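Local coordinates for protein carbohydrate deacetylase Agd3 (Neosartorya fumigata, PDB 6NWZ) that binds zinc and probably removes N-acetyl groups from the exopolysaccharide galactosaminogalactan, and is required for biofilm formation by this fungus, at residues Asn466-Asn469 against Ala470-Tyr474. Numbering follows the deposited sequence.
Sequences NQQN and AMWPY
Asn469 lays its CB over the indole of Trp472, 3.6 Å from the centroid of the six-membered ring and 19° off the ring normal, a CH-pi contact made across a type I beta turn. The turn runs from Asn469 to Trp472 and is closed by the backbone bond from Trp472 N to Asn469 O. Because CG of Trp472 stands beside its own backbone N (chi1 -62°), the indole folds back over the first residue of the turn. ND2 of Asn469 stays over the NE1 and CE2 side of the indole, the amide tilted from the ring, while OD1 turns to accept a 2.8 Å bond from the backbone N of Met471; the same oxygen also takes a bond from Asn45 in helix 34-47.

The second asparagine works from inside the loop. Asn466 sends CG opposite its backbone N (chi1 -174°), which carries OD1 to two successive backbone N-H groups. It receives Gln468 N and Asn469 N, both at 2.8 Å, forming an Asx turn and an Asx motif; Asn469 N lies in the carbonyl plane, Gln468 N well above it. On the other branch, ND2 reaches Pro473 O at 3.2 Å, a bent bond, and sits at the edge of the indole, in its plane.

Beyond the loop, Trp472 NE1 binds Asp608, and the indole meets Tyr605 of helix 594-607 edge-to-face. Strand 474-475 begins at Tyr474, whose backbone pairs with Val488. In this non-repetitive part of the deacetylase domain, then, two asparagine amides add to the turn's backbone bond: Asn466 binds Gln468 N, Asn469 N and Pro473 O, Asn469 binds Met471 N within the turn, and the indole links it to its neighbours.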
loop_
_atom_site.group_PDB
_atom_site.type_symbol
_atom_site.label_atom_id
_atom_site.label_comp_id
_atom_site.label_asym_id
_atom_site.label_seq_id
_atom_site.Cartn_x
_atom_site.Cartn_y
_atom_site.Cartn_z
ATOM N N ASN A 466 11.199 -7.227 -1.879
ATOM C CA ASN A 466 12.102 -7.331 -0.741
ATOM C C ASN A 466 11.676 -8.485 0.157
ATOM O O ASN A 466 10.506 -8.597 0.533
ATOM C CB ASN A 466 12.121 -6.014 0.041
ATOM C CG ASN A 466 13.153 -6.012 1.158
ATOM O OD1 ASN A 466 12.896 -6.507 2.254
ATOM N ND2 ASN A 466 14.324 -5.447 0.885
ATOM N N GLN A 467 12.629 -9.353 0.487
ATOM C CA GLN A 467 12.350 -10.554 1.264
ATOM C C GLN A 467 12.562 -10.362 2.762
ATOM O O GLN A 467 12.475 -11.338 3.515
ATOM C CB GLN A 467 13.212 -11.716 0.762
ATOM C CG GLN A 467 12.890 -12.144 -0.656
ATOM C CD GLN A 467 11.422 -12.468 -0.838
ATOM O OE1 GLN A 467 10.788 -12.019 -1.791
ATOM N NE2 GLN A 467 10.873 -13.254 0.079
ATOM N N GLN A 468 12.836 -9.136 3.212
ATOM C CA GLN A 468 13.028 -8.867 4.629
ATOM C C GLN A 468 11.932 -8.006 5.238
ATOM O O GLN A 468 11.726 -8.071 6.453
ATOM C CB GLN A 468 14.385 -8.184 4.875
ATOM C CG GLN A 468 15.300 -8.076 3.653
ATOM C CD GLN A 468 15.804 -9.421 3.164
ATOM O OE1 GLN A 468 15.842 -10.395 3.915
ATOM N NE2 GLN A 468 16.183 -9.482 1.892
ATOM N N ASN A 469 11.232 -7.210 4.433
ATOM C CA ASN A 469 10.180 -6.332 4.929
ATOM C C ASN A 469 9.380 -5.839 3.735
ATOM O O ASN A 469 9.952 -5.281 2.795
ATOM C CB ASN A 469 10.761 -5.149 5.711
ATOM C CG ASN A 469 9.693 -4.334 6.425
ATOM O OD1 ASN A 469 8.569 -4.179 5.942
ATOM N ND2 ASN A 469 10.046 -3.809 7.589
ATOM N N ALA A 470 8.065 -6.047 3.778
ATOM C CA ALA A 470 7.222 -5.672 2.649
ATOM C C ALA A 470 7.250 -4.171 2.398
ATOM O O ALA A 470 7.030 -3.724 1.265
ATOM C CB ALA A 470 5.791 -6.141 2.894
ATOM N N MET A 471 7.519 -3.382 3.435
ATOM C CA MET A 471 7.547 -1.931 3.320
ATOM C C MET A 471 8.806 -1.414 2.638
ATOM O O MET A 471 8.940 -0.197 2.471
ATOM C CB MET A 471 7.411 -1.296 4.708
ATOM C CG MET A 471 6.181 -1.754 5.485
ATOM S SD MET A 471 4.613 -1.142 4.827
ATOM C CE MET A 471 3.538 -2.523 5.200
ATOM N N TRP A 472 9.725 -2.305 2.233
ATOM C CA TRP A 472 10.998 -1.919 1.644
ATOM C C TRP A 472 11.034 -2.241 0.153
ATOM O O TRP A 472 10.390 -3.190 -0.304
ATOM C CB TRP A 472 12.173 -2.632 2.325
ATOM C CG TRP A 472 12.325 -2.326 3.781
ATOM C CD1 TRP A 472 11.674 -1.361 4.493
ATOM C CD2 TRP A 472 13.183 -2.998 4.708
ATOM N NE1 TRP A 472 12.076 -1.391 5.807
ATOM C CE2 TRP A 472 13.001 -2.387 5.965
ATOM C CE3 TRP A 472 14.087 -4.059 4.597
ATOM C CZ2 TRP A 472 13.692 -2.799 7.100
ATOM C CZ3 TRP A 472 14.770 -4.467 5.725
ATOM C CH2 TRP A 472 14.570 -3.838 6.959
ATOM N N PRO A 473 11.779 -1.469 -0.629
ATOM C CA PRO A 473 12.017 -1.842 -2.022
ATOM C C PRO A 473 13.114 -2.893 -2.119
ATOM O O PRO A 473 13.907 -3.095 -1.199
ATOM C CB PRO A 473 12.457 -0.524 -2.665
ATOM C CG PRO A 473 13.164 0.188 -1.550
ATOM C CD PRO A 473 12.410 -0.179 -0.288
ATOM N N TYR A 474 13.132 -3.576 -3.260
ATOM C CA TYR A 474 14.168 -4.549 -3.567
ATOM C C TYR A 474 15.351 -3.840 -4.216
ATOM O O TYR A 474 15.173 -2.910 -5.005
ATOM C CB TYR A 474 13.621 -5.643 -4.489
ATOM C CG TYR A 474 14.679 -6.536 -5.100
ATOM C CD1 TYR A 474 15.178 -7.631 -4.409
ATOM C CD2 TYR A 474 15.175 -6.285 -6.376
ATOM C CE1 TYR A 474 16.150 -8.449 -4.968
ATOM C CE2 TYR A 474 16.146 -7.097 -6.942
ATOM C CZ TYR A 474 16.629 -8.177 -6.234
ATOM O OH TYR A 474 17.593 -8.984 -6.798
#